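Nicotinate-nucleotide pyrophosphorylase (Pyrococcus furiosus, PDB 2I14) probably catalyses the joining of nicotinate to 5-phospho-alpha-D-ribose 1-diphosphate, with ATP hydrolysis, to give nicotinate ribonucleotide in NAD biosynthesis. Local coordinates at residues N56-G60 with F391-I395; P76-M82 with V94-G99; P83-I87 with Y383-Q387; L308-E312 with K323-R327; Q329-N335 with A355-L361. One frame throughout, in Å; residues are numbered along the deposited sequence.

Contact 1: residues N56-G60 with F391-I395; sequences NWRWG and FNLEI
The indole of W59 is overlapped on one face by the side chain of L393. Segment 391-395 is the C-terminal tail of the chain. It leaves helix 377-390 through a Schellman motif, with N392 at positive phi as its C-prime residue, and this turns L393 toward W59. L393 CB makes a CH-pi contact 3.7 Å from the centroid of the six-membered ring of W59, 18° off the ring normal. The branch of L393 continues over the same ring system, with L393 CD1 3.9 Å from W59 CE2. W59 holds CG between its backbone N and carbonyl carbon (chi1 83°), and this sets the indole against the tail. E394 starts off away from segment 56-60 but bends at CB-CG and brings its carboxylate back beside the ring, 73° from the ring plane. E394 OE2 lies 3.6 Å from W59 CZ3. R58 NE stays 5.4 Å from E394 OE1, too far for a salt bridge. Helix 108-131 touches W59 and L393 through I130. The contact thus ties the last residues of the chain to a loop of the N-terminal domain. The last residue, I395, crosses the indole at about a right angle, with its CD1 3.4 Å from W59 CH2.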
# COMPACT_ATOMS: atom_id res chain seq x y z
N ASN A 56 4.94 16.15 11.30
CA ASN A 56 4.33 17.12 10.43
C ASN A 56 3.00 17.59 10.99
O ASN A 56 2.01 17.73 10.26
CB ASN A 56 4.16 16.55 9.04
CG ASN A 56 5.40 16.73 8.21
OD1 ASN A 56 5.76 15.89 7.40
ND2 ASN A 56 6.08 17.86 8.42
N TRP A 57 2.98 17.82 12.29
CA TRP A 57 1.79 18.31 12.96
C TRP A 57 1.61 19.75 12.52
O TRP A 57 2.56 20.39 12.07
CB TRP A 57 1.97 18.23 14.48
CG TRP A 57 1.90 16.83 15.03
CD1 TRP A 57 1.19 15.79 14.52
CD2 TRP A 57 2.46 16.37 16.26
NE1 TRP A 57 1.26 14.71 15.36
CE2 TRP A 57 2.04 15.04 16.44
CE3 TRP A 57 3.28 16.96 17.24
CZ2 TRP A 57 2.40 14.28 17.55
CZ3 TRP A 57 3.64 16.21 18.35
CH2 TRP A 57 3.20 14.88 18.49
N ARG A 58 0.39 20.25 12.64
CA ARG A 58 0.10 21.62 12.23
C ARG A 58 0.51 22.69 13.24
O ARG A 58 0.93 23.77 12.86
CB ARG A 58 -1.40 21.76 11.93
CG ARG A 58 -1.94 20.91 10.79
CD ARG A 58 -1.49 21.40 9.42
NE ARG A 58 -2.39 20.91 8.37
CZ ARG A 58 -2.12 20.97 7.06
NH1 ARG A 58 -0.98 21.50 6.62
NH2 ARG A 58 -3.01 20.50 6.18
N TRP A 59 0.39 22.39 14.53
CA TRP A 59 0.73 23.34 15.57
C TRP A 59 1.51 22.66 16.68
O TRP A 59 1.56 21.45 16.76
CB TRP A 59 -0.54 23.91 16.20
CG TRP A 59 -1.12 23.00 17.26
CD1 TRP A 59 -0.62 22.74 18.53
CD2 TRP A 59 -2.24 22.15 17.10
NE1 TRP A 59 -1.36 21.76 19.15
CE2 TRP A 59 -2.36 21.38 18.30
CE3 TRP A 59 -3.15 21.94 16.07
CZ2 TRP A 59 -3.35 20.43 18.48
CZ3 TRP A 59 -4.14 21.01 16.25
CH2 TRP A 59 -4.24 20.26 17.44
N GLY A 60 2.06 23.48 17.57
CA GLY A 60 2.80 22.96 18.72
C GLY A 60 2.57 23.89 19.91
O GLY A 60 2.03 24.99 19.74
N PHE A 391 -9.37 28.54 19.64
CA PHE A 391 -8.88 28.33 18.28
C PHE A 391 -9.40 27.06 17.63
O PHE A 391 -9.18 26.81 16.45
CB PHE A 391 -7.36 28.31 18.29
CG PHE A 391 -6.75 29.55 18.82
CD1 PHE A 391 -5.44 29.55 19.26
CD2 PHE A 391 -7.48 30.73 18.87
CE1 PHE A 391 -4.85 30.71 19.74
CE2 PHE A 391 -6.91 31.90 19.35
CZ PHE A 391 -5.59 31.89 19.79
N ASN A 392 -10.08 26.24 18.42
CA ASN A 392 -10.63 24.99 17.91
C ASN A 392 -9.56 24.10 17.26
O ASN A 392 -9.73 23.65 16.12
CB ASN A 392 -11.74 25.32 16.91
CG ASN A 392 -12.66 24.14 16.64
OD1 ASN A 392 -13.52 24.21 15.76
ND2 ASN A 392 -12.48 23.06 17.39
N LEU A 393 -8.47 23.85 17.99
CA LEU A 393 -7.36 23.02 17.52
C LEU A 393 -7.82 21.60 17.19
O LEU A 393 -8.63 21.01 17.92
CB LEU A 393 -6.25 22.97 18.56
CG LEU A 393 -5.68 24.33 18.97
CD1 LEU A 393 -4.52 24.15 19.94
CD2 LEU A 393 -5.24 25.07 17.72
N GLU A 394 -7.29 21.06 16.10
CA GLU A 394 -7.67 19.73 15.63
C GLU A 394 -6.54 18.70 15.65
O GLU A 394 -5.41 19.00 15.25
CB GLU A 394 -8.24 19.85 14.20
CG GLU A 394 -8.07 21.26 13.53
CD GLU A 394 -6.61 21.70 13.24
OE1 GLU A 394 -5.93 21.02 12.43
OE2 GLU A 394 -6.15 22.72 13.80
N ILE A 395 -6.85 17.49 16.12
CA ILE A 395 -5.87 16.41 16.17
C ILE A 395 -6.00 15.51 14.95
O ILE A 395 -5.74 15.93 13.83
CB ILE A 395 -6.03 15.57 17.46
CG1 ILE A 395 -4.71 15.59 18.22
CG2 ILE A 395 -6.39 14.14 17.13
CD1 ILE A 395 -4.16 16.99 18.45

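Contact 2: residues P76-M82 with V94-G99; sequences PVNVYAM and VLQIEG
N78 and E98 form a regular hydrogen-bonded pair of the antiparallel ladder between strands 77-81 and 95-98, and Y80 with Q96 a looser one. Both strands lie in the N-terminal domain of the quinolinate phosphoribosyltransferase family. The strand axes run at 165°. E98 N donates to N78 O at 2.9 Å, and Q96 N to Y80 O at 2.9 Å. Y80 N returns a weak, bent bond to Q96 O. Beyond the strand end, M82 N donates to V94 O at 3.3 Å. The polar side-chain bond is Y80 OH to E98 OE2, at 2.7 Å. It meets the oxygen nearly along its C-O axis, with ring and carboxylate planes 43° apart. E98 reaches there with CG anti to its backbone N (chi1 -157°) and the rest of its chain extended. R327 forms a salt bridge with the same OE2. Q96 NE2 bonds D47, and N78 OD1 accepts from N367 N. Apolar contacts fill the face of V77, V79, A81, L95 and I97. Here V79 CG1 lies 4.1 Å from L95 CG. Helix 65-72 packs on this face through L72, V68 and V65. In the sheet, strand 77-81 lies between 95-98 and 357-365, and strand 43-49 borders 95-98 on its other side.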
# COMPACT_ATOMS: atom_id res chain seq x y z
N PRO A 76 24.74 40.60 28.20
CA PRO A 76 24.69 41.72 27.25
C PRO A 76 23.69 41.65 26.09
O PRO A 76 24.02 42.08 24.98
CB PRO A 76 26.12 41.79 26.74
CG PRO A 76 26.91 41.33 27.90
CD PRO A 76 26.13 40.16 28.41
N VAL A 77 22.48 41.17 26.33
CA VAL A 77 21.50 41.06 25.25
C VAL A 77 20.04 41.28 25.62
O VAL A 77 19.67 41.30 26.80
CB VAL A 77 21.57 39.66 24.60
CG1 VAL A 77 22.95 39.43 23.98
CG2 VAL A 77 21.26 38.59 25.64
N ASN A 78 19.21 41.46 24.59
CA ASN A 78 17.78 41.63 24.77
C ASN A 78 17.13 40.32 24.34
O ASN A 78 17.61 39.65 23.42
CB ASN A 78 17.23 42.76 23.90
CG ASN A 78 17.74 44.11 24.34
OD1 ASN A 78 17.98 44.33 25.53
ND2 ASN A 78 17.89 45.02 23.39
N VAL A 79 16.04 39.95 24.99
CA VAL A 79 15.37 38.71 24.65
C VAL A 79 13.86 38.90 24.56
O VAL A 79 13.18 39.03 25.58
CB VAL A 79 15.67 37.62 25.69
CG1 VAL A 79 15.06 36.31 25.25
CG2 VAL A 79 17.17 37.49 25.91
N TYR A 80 13.34 38.93 23.34
CA TYR A 80 11.90 39.09 23.15
C TYR A 80 11.33 37.68 22.97
O TYR A 80 12.03 36.78 22.50
CB TYR A 80 11.60 39.94 21.91
CG TYR A 80 12.55 41.10 21.73
CD1 TYR A 80 13.89 40.88 21.42
CD2 TYR A 80 12.10 42.42 21.86
CE1 TYR A 80 14.77 41.95 21.22
CE2 TYR A 80 12.97 43.49 21.66
CZ TYR A 80 14.31 43.25 21.34
OH TYR A 80 15.19 44.30 21.10
N ALA A 81 10.08 37.47 23.36
CA ALA A 81 9.51 36.15 23.23
C ALA A 81 7.99 36.14 23.23
O ALA A 81 7.34 37.19 23.36
CB ALA A 81 10.02 35.25 24.35
N MET A 82 7.43 34.95 23.04
CA MET A 82 6.00 34.75 23.06
C MET A 82 5.74 34.24 24.46
O MET A 82 6.61 33.66 25.09
CB MET A 82 5.57 33.67 22.07
CG MET A 82 5.66 34.02 20.59
SD MET A 82 4.88 32.69 19.59
CE MET A 82 5.11 33.35 17.94
N VAL A 94 9.60 32.14 17.85
CA VAL A 94 8.98 32.01 19.14
C VAL A 94 9.81 32.76 20.18
O VAL A 94 9.36 32.97 21.31
CB VAL A 94 8.87 30.53 19.54
CG1 VAL A 94 7.97 29.80 18.57
CG2 VAL A 94 10.25 29.91 19.58
N LEU A 95 11.01 33.16 19.79
CA LEU A 95 11.92 33.90 20.68
C LEU A 95 13.08 34.50 19.88
O LEU A 95 13.64 33.85 19.00
CB LEU A 95 12.46 32.96 21.76
CG LEU A 95 13.55 33.50 22.70
CD1 LEU A 95 13.63 32.64 23.96
CD2 LEU A 95 14.89 33.52 21.97
N GLN A 96 13.42 35.75 20.19
CA GLN A 96 14.51 36.44 19.49
C GLN A 96 15.57 36.89 20.48
O GLN A 96 15.32 36.96 21.69
CB GLN A 96 13.96 37.65 18.74
CG GLN A 96 12.87 37.30 17.76
CD GLN A 96 12.30 38.52 17.05
OE1 GLN A 96 11.76 39.43 17.69
NE2 GLN A 96 12.41 38.54 15.72
N ILE A 97 16.77 37.17 19.99
CA ILE A 97 17.84 37.64 20.85
C ILE A 97 18.65 38.68 20.12
O ILE A 97 18.99 38.52 18.94
CB ILE A 97 18.78 36.52 21.27
CG1 ILE A 97 18.02 35.45 22.04
CG2 ILE A 97 19.87 37.10 22.15
CD1 ILE A 97 18.92 34.34 22.55
N GLU A 98 18.96 39.77 20.81
CA GLU A 98 19.73 40.83 20.20
C GLU A 98 21.01 41.11 20.98
O GLU A 98 21.02 41.13 22.21
CB GLU A 98 18.88 42.09 20.11
CG GLU A 98 19.36 43.03 19.05
CD GLU A 98 18.31 44.06 18.69
OE1 GLU A 98 18.57 44.86 17.77
OE2 GLU A 98 17.24 44.06 19.34
N GLY A 99 22.10 41.30 20.24
CA GLY A 99 23.37 41.58 20.89
C GLY A 99 24.56 41.10 20.09
O GLY A 99 24.44 40.71 18.93

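Contact 3: residues P83-I87 with Y383-Q387; sequences PEGTI and YVLEQ
G85 packs tightly against the helix, its CA 5.5 Å from the CA of V384. G85 O touches V384 CG2 at 3.5 Å. I87 fills the next part of this buried side. I87 and Q387 slide past each other in opposite directions, and I87 CG1 lies 3.8 Å from Q387 CB. V384 and I87 continue onto L126 of helix 108-131 and V61 of strand 60-61. Segment 83-87 makes a type II beta turn from P83 to T86, with T86 N donating to P83 O at 3.0 Å. G85 has positive phi (98°), as the third position of such a turn requires. The turn is presented to helix 377-390, which carries the other half of the contact. Y383 bridges to the more open side. Its chi1 of 174° swings the ring away from its own backbone N and over to the turn, where it meets the oxygens of P83, E84 and T86 at its edge. Y383 OH donates to T86 OG1 at 3.0 Å, and R332 NH2 also bonds that hydroxyl. The pyrrolidine of P83 is exposed to solvent and buries little surface here, although its CG comes within 3.6 Å of Y383 OH.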
# COMPACT_ATOMS: atom_id res chain seq x y z
N PRO A 83 4.53 34.46 24.99
CA PRO A 83 4.27 33.96 26.35
C PRO A 83 4.30 32.44 26.39
O PRO A 83 3.72 31.76 25.54
CB PRO A 83 2.89 34.54 26.67
CG PRO A 83 2.26 34.74 25.30
CD PRO A 83 3.41 35.27 24.48
N GLU A 84 4.99 31.89 27.38
CA GLU A 84 5.07 30.44 27.49
C GLU A 84 3.67 29.85 27.38
O GLU A 84 2.72 30.38 27.96
CB GLU A 84 5.74 30.05 28.81
CG GLU A 84 6.06 28.57 28.94
CD GLU A 84 7.23 28.30 29.89
OE1 GLU A 84 7.49 27.11 30.22
OE2 GLU A 84 7.91 29.27 30.30
N GLY A 85 3.54 28.78 26.61
CA GLY A 85 2.26 28.13 26.43
C GLY A 85 1.55 28.55 25.16
O GLY A 85 0.52 27.98 24.81
N THR A 86 2.08 29.55 24.47
CA THR A 86 1.47 30.00 23.22
C THR A 86 1.48 28.91 22.14
O THR A 86 2.44 28.15 21.99
CB THR A 86 2.20 31.24 22.64
OG1 THR A 86 2.18 32.30 23.60
CG2 THR A 86 1.53 31.72 21.36
N ILE A 87 0.40 28.85 21.37
CA ILE A 87 0.32 27.89 20.30
C ILE A 87 1.12 28.55 19.20
O ILE A 87 0.95 29.74 18.96
CB ILE A 87 -1.13 27.72 19.83
CG1 ILE A 87 -1.98 27.18 20.99
CG2 ILE A 87 -1.19 26.83 18.59
CD1 ILE A 87 -1.49 25.88 21.59
N TYR A 383 -3.89 28.89 30.10
CA TYR A 383 -3.68 29.55 28.81
C TYR A 383 -3.67 28.63 27.59
O TYR A 383 -4.14 28.99 26.52
CB TYR A 383 -2.37 30.33 28.87
CG TYR A 383 -1.94 30.96 27.58
CD1 TYR A 383 -2.85 31.62 26.78
CD2 TYR A 383 -0.60 30.98 27.21
CE1 TYR A 383 -2.43 32.30 25.65
CE2 TYR A 383 -0.17 31.66 26.08
CZ TYR A 383 -1.09 32.33 25.30
OH TYR A 383 -0.67 33.04 24.20
N VAL A 384 -3.10 27.44 27.76
CA VAL A 384 -3.03 26.49 26.66
C VAL A 384 -4.42 25.99 26.32
O VAL A 384 -4.87 26.11 25.17
CB VAL A 384 -2.11 25.29 27.03
CG1 VAL A 384 -2.10 24.26 25.90
CG2 VAL A 384 -0.70 25.79 27.31
N LEU A 385 -5.09 25.43 27.32
CA LEU A 385 -6.43 24.88 27.12
C LEU A 385 -7.43 25.90 26.57
O LEU A 385 -8.32 25.53 25.80
CB LEU A 385 -6.93 24.30 28.44
CG LEU A 385 -6.11 23.11 28.97
CD1 LEU A 385 -6.34 22.95 30.45
CD2 LEU A 385 -6.50 21.85 28.23
N GLU A 386 -7.30 27.17 26.97
CA GLU A 386 -8.20 28.22 26.49
C GLU A 386 -7.98 28.40 24.99
O GLU A 386 -8.94 28.49 24.22
CB GLU A 386 -7.95 29.57 27.21
CG GLU A 386 -8.58 29.73 28.63
CD GLU A 386 -8.28 31.11 29.26
OE1 GLU A 386 -8.32 31.25 30.51
OE2 GLU A 386 -7.99 32.07 28.50
N GLN A 387 -6.70 28.43 24.58
CA GLN A 387 -6.34 28.57 23.17
C GLN A 387 -6.88 27.38 22.39
O GLN A 387 -7.51 27.54 21.34
CB GLN A 387 -4.82 28.64 23.01
CG GLN A 387 -4.19 29.96 23.37
CD GLN A 387 -2.68 29.85 23.48
OE1 GLN A 387 -2.15 29.25 24.42
NE2 GLN A 387 -1.97 30.42 22.51

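Contact 4: residues L308-E312 with K323-R327; sequences LDIVE and KLSGR
V311 O accepts G326 N at 2.7 Å, where strand 307-313 meets segment 323-327 with end-to-end directions 45° apart. V311 and E312 both face L45 of strand 43-49, a classic beta bulge. S325 OG adds only a weak, 3.5 Å bond to the same V311 O. The side chain of V311 fills the middle of the contact. Its CG1 sits anti to the carbonyl carbon and reaches back along segment 323-327, 3.3 Å from L324 O. The carboxylate and CB of D309 lie against the aliphatic chain of K323, with D309 OD2 3.2 Å from K323 CG. K323 bends at CB-CG and passes obliquely across D309. The ammonium group travels on past the carboxylate, and D309 OD2 and K323 NZ stay 4.8 Å apart. At the other end E312, extended beyond CG, lays its carboxylate beside R327. E312 OE1 is 3.7 Å from R327 CB and 4.0 Å from R327 NE, just beyond a salt bridge, with the two planar groups 58° apart. W259 of a second subunit donates to S325 O, which brings the loop into the hexamer. The side chain of D309 is about 5 Å (nearest atoms) from a bound phosphoribosyl pyrophosphate analogue. Opposite charges thus lie near each other without pairing, in D309 with K323 and in E312 with R327. Any attraction between them is probably modest, since R327 has a salt bridge to E98 and K323 a long, weak ion pair with D47.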
# COMPACT_ATOMS: atom_id res chain seq x y z
N LEU A 308 18.38 28.32 16.16
CA LEU A 308 18.70 29.73 16.37
C LEU A 308 19.47 30.25 15.14
O LEU A 308 20.59 29.82 14.87
CB LEU A 308 19.56 29.88 17.63
CG LEU A 308 20.02 31.28 18.06
CD1 LEU A 308 21.11 31.84 17.14
CD2 LEU A 308 18.81 32.20 18.08
N ASP A 309 18.87 31.17 14.40
CA ASP A 309 19.53 31.71 13.22
C ASP A 309 19.50 33.24 13.13
O ASP A 309 18.44 33.85 13.20
CB ASP A 309 18.89 31.17 11.95
CG ASP A 309 18.75 29.66 11.96
OD1 ASP A 309 19.69 28.97 12.41
OD2 ASP A 309 17.70 29.17 11.51
N ILE A 310 20.68 33.84 12.95
CA ILE A 310 20.77 35.30 12.82
C ILE A 310 20.06 35.73 11.53
O ILE A 310 20.44 35.32 10.43
CB ILE A 310 22.23 35.77 12.83
CG1 ILE A 310 23.12 34.75 12.13
CG2 ILE A 310 22.71 35.93 14.26
CD1 ILE A 310 24.59 34.95 12.40
N VAL A 311 19.02 36.53 11.69
CA VAL A 311 18.22 37.01 10.57
C VAL A 311 18.49 38.49 10.27
O VAL A 311 17.94 39.05 9.33
CB VAL A 311 16.73 36.86 10.87
CG1 VAL A 311 16.42 35.42 11.25
CG2 VAL A 311 16.34 37.79 11.99
N GLU A 312 19.34 39.11 11.09
CA GLU A 312 19.69 40.51 10.91
C GLU A 312 20.99 40.84 11.63
O GLU A 312 21.19 40.47 12.79
CB GLU A 312 18.56 41.40 11.42
CG GLU A 312 18.56 42.81 10.83
CD GLU A 312 17.38 43.65 11.29
OE1 GLU A 312 17.30 43.95 12.50
OE2 GLU A 312 16.54 44.01 10.43
N LYS A 323 16.30 30.08 5.38
CA LYS A 323 15.94 30.81 6.58
C LYS A 323 15.36 32.18 6.19
O LYS A 323 15.83 32.81 5.24
CB LYS A 323 17.16 31.00 7.49
CG LYS A 323 16.85 30.90 8.98
CD LYS A 323 15.69 31.81 9.42
CE LYS A 323 15.31 31.58 10.89
NZ LYS A 323 14.07 32.31 11.30
N LEU A 324 14.34 32.62 6.91
CA LEU A 324 13.72 33.91 6.64
C LEU A 324 14.59 35.01 7.20
O LEU A 324 15.21 34.86 8.25
CB LEU A 324 12.34 33.95 7.27
CG LEU A 324 11.39 32.91 6.67
CD1 LEU A 324 10.05 32.94 7.42
CD2 LEU A 324 11.19 33.17 5.18
N SER A 325 14.63 36.14 6.49
CA SER A 325 15.49 37.24 6.88
C SER A 325 14.76 38.43 7.49
O SER A 325 13.60 38.69 7.17
CB SER A 325 16.27 37.71 5.65
OG SER A 325 17.54 38.23 6.00
N GLY A 326 15.45 39.14 8.37
CA GLY A 326 14.87 40.33 8.98
C GLY A 326 14.24 40.21 10.35
O GLY A 326 13.91 39.11 10.80
N ARG A 327 14.07 41.35 11.01
CA ARG A 327 13.46 41.43 12.34
C ARG A 327 11.96 41.47 12.15
O ARG A 327 11.44 42.37 11.49
CB ARG A 327 13.90 42.71 13.06
CG ARG A 327 12.99 43.12 14.22
CD ARG A 327 13.26 44.55 14.66
NE ARG A 327 14.55 44.68 15.32
CZ ARG A 327 14.82 44.24 16.55
NH1 ARG A 327 13.87 43.64 17.26
NH2 ARG A 327 16.03 44.37 17.05

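Contact 5: residues Q329-N335 with A355-L361; sequences QVYRCEN and AKVEPLL. With ZN (zinc ion), chain G.
A zinc-binding site closes one end of this contact, where C333 SG binds the zinc ion at 2.4 Å and H337, C350 and C353 complete the site. A chi1 of 86° points the sulfur at the zinc. C333 CB packs 3.6 Å from V357 CG1, so V357 of the second strand lies directly on the CB of the zinc ligand. Strands 329-333 and 357-359 run antiparallel, and R332 and E358 form a hydrogen-bonded pair. R332 N donates almost straight to E358 O (3.2 Å, 177°). E358 N donates back to R332 O at 3.0 Å. The cysteines and histidine sit on and between short strands, which resembles a zinc ribbon. The same strands also belong to the large antiparallel sheet of the protein, in which 328-333 lies between 357-365 and 338-342. On the face of Y331, V357 and P359, the proline ring crosses the tyrosine obliquely, with P359 CG 3.3 Å from Y331 CE2. V330 and L360 cross at about a right angle, CG2 of V330 lying 3.3 Å from L360 CB. R332 bends at two torsions, and L360 CD2 meets the edge of its guanidinium in plane, 3.3 Å from R332 NH2, which also has Y383 as partner. At the L361 end, Q329 OE1 appears to accept L361 N, but its position is less certain. Out at the exposed end, E334 OE2 and K356 NZ form a salt bridge of 3.2 Å, a weak one as a hydrogen bond.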
# COMPACT_ATOMS: atom_id res chain seq x y z
N GLN A 329 7.62 40.35 13.52
CA GLN A 329 6.61 40.14 14.55
C GLN A 329 5.51 39.25 14.03
O GLN A 329 5.27 39.19 12.82
CB GLN A 329 6.00 41.48 15.00
CG GLN A 329 6.36 41.90 16.42
CD GLN A 329 5.65 41.06 17.47
OE1 GLN A 329 5.68 39.84 17.43
NE2 GLN A 329 5.01 41.73 18.41
N VAL A 330 4.84 38.55 14.94
CA VAL A 330 3.74 37.66 14.60
C VAL A 330 2.46 38.17 15.24
O VAL A 330 2.36 38.28 16.46
CB VAL A 330 4.00 36.22 15.11
CG1 VAL A 330 5.21 35.62 14.42
CG2 VAL A 330 4.25 36.23 16.59
N TYR A 331 1.47 38.50 14.41
CA TYR A 331 0.20 39.01 14.91
C TYR A 331 -0.87 37.92 14.92
O TYR A 331 -1.06 37.22 13.93
CB TYR A 331 -0.28 40.22 14.09
CG TYR A 331 0.64 41.41 14.24
CD1 TYR A 331 1.83 41.48 13.52
CD2 TYR A 331 0.36 42.42 15.15
CE1 TYR A 331 2.73 42.53 13.71
CE2 TYR A 331 1.25 43.48 15.35
CZ TYR A 331 2.44 43.52 14.62
OH TYR A 331 3.33 44.56 14.80
N ARG A 332 -1.54 37.78 16.05
CA ARG A 332 -2.56 36.78 16.23
C ARG A 332 -3.90 37.44 16.51
O ARG A 332 -3.98 38.36 17.32
CB ARG A 332 -2.20 35.89 17.41
CG ARG A 332 -2.94 34.58 17.41
CD ARG A 332 -3.35 34.13 18.79
NE ARG A 332 -2.33 34.36 19.81
CZ ARG A 332 -2.23 33.64 20.93
NH1 ARG A 332 -3.06 32.64 21.15
NH2 ARG A 332 -1.31 33.96 21.84
N CYS A 333 -4.95 36.98 15.85
CA CYS A 333 -6.25 37.55 16.11
C CYS A 333 -6.92 36.61 17.10
O CYS A 333 -6.38 35.56 17.40
CB CYS A 333 -7.07 37.64 14.82
SG CYS A 333 -7.96 36.13 14.46
N GLU A 334 -8.08 36.98 17.60
CA GLU A 334 -8.79 36.15 18.56
C GLU A 334 -9.33 34.88 17.91
O GLU A 334 -9.87 34.02 18.59
CB GLU A 334 -9.96 36.91 19.16
CG GLU A 334 -9.58 38.19 19.87
CD GLU A 334 -10.64 39.27 19.71
OE1 GLU A 334 -11.83 39.01 20.01
OE2 GLU A 334 -10.27 40.38 19.27
N ASN A 335 -9.22 34.78 16.59
CA ASN A 335 -9.71 33.60 15.90
C ASN A 335 -8.59 32.67 15.48
O ASN A 335 -8.72 31.89 14.54
CB ASN A 335 -10.54 34.01 14.68
CG ASN A 335 -11.78 34.77 15.08
OD1 ASN A 335 -12.58 34.30 15.90
ND2 ASN A 335 -11.96 35.96 14.51
N ALA A 355 -10.56 41.32 12.35
CA ALA A 355 -10.66 41.30 13.80
C ALA A 355 -9.41 41.99 14.33
O ALA A 355 -8.47 42.24 13.58
CB ALA A 355 -10.73 39.87 14.31
N LYS A 356 -9.42 42.29 15.62
CA LYS A 356 -8.29 42.95 16.26
C LYS A 356 -7.17 41.93 16.47
O LYS A 356 -7.42 40.83 16.96
CB LYS A 356 -8.72 43.55 17.60
CG LYS A 356 -9.98 44.41 17.53
CD LYS A 356 -11.22 43.69 18.07
CE LYS A 356 -11.62 42.46 17.24
NZ LYS A 356 -12.80 41.72 17.79
N VAL A 357 -5.96 42.30 16.09
CA VAL A 357 -4.81 41.41 16.23
C VAL A 357 -3.78 42.00 17.17
O VAL A 357 -3.51 43.19 17.14
CB VAL A 357 -4.15 41.15 14.86
CG1 VAL A 357 -5.17 40.54 13.90
CG2 VAL A 357 -3.57 42.43 14.28
N GLU A 358 -3.19 41.16 18.02
CA GLU A 358 -2.21 41.63 18.98
C GLU A 358 -0.85 40.95 18.79
O GLU A 358 -0.78 39.76 18.51
CB GLU A 358 -2.71 41.37 20.40
CG GLU A 358 -2.30 42.41 21.45
CD GLU A 358 -3.04 43.75 21.33
OE1 GLU A 358 -2.54 44.68 20.65
OE2 GLU A 358 -4.15 43.88 21.91
N PRO A 359 0.24 41.72 18.96
CA PRO A 359 1.63 41.26 18.82
C PRO A 359 1.96 40.15 19.82
O PRO A 359 1.44 40.16 20.94
CB PRO A 359 2.44 42.52 19.11
CG PRO A 359 1.55 43.60 18.64
CD PRO A 359 0.22 43.17 19.19
N LEU A 360 2.81 39.21 19.42
CA LEU A 360 3.18 38.12 20.31
C LEU A 360 4.59 38.24 20.87
O LEU A 360 4.83 37.89 22.03
CB LEU A 360 2.99 36.78 19.59
CG LEU A 360 1.54 36.38 19.27
CD1 LEU A 360 1.51 35.12 18.45
CD2 LEU A 360 0.79 36.19 20.55
N LEU A 361 5.54 38.72 20.07
CA LEU A 361 6.90 38.87 20.56
C LEU A 361 6.95 40.06 21.53
O LEU A 361 6.77 41.21 21.13
CB LEU A 361 7.89 39.13 19.42
CG LEU A 361 8.40 38.00 18.52
CD1 LEU A 361 8.96 36.88 19.38
CD2 LEU A 361 7.28 37.48 17.63
ZN ZN G . -8.84 36.47 12.27

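Contacts 2, 4 and 5 share the large antiparallel sheet. Contacts 2 and 4 have centres 12 Å apart and meet through E98 and R327. Contacts 2 and 5 are joined by neighbouring strands 77-81 and 357-365, with M82 against V330. Contacts 1 and 3 bring helix 377-390 and its tail back to loops of the N-terminal domain. Their centres are also 12 Å apart, and I87 touches W59 and L393. In contact 5, R332 reaches Y383 and F391. Along the chain, contact 1 spans all the others; contact 3 crosses contact 2 and encloses 4 and 5. Strands 328-333 and 357-365 thus extend a sheet begun by the N-terminal domain, and helix 377-390 packs on its loops.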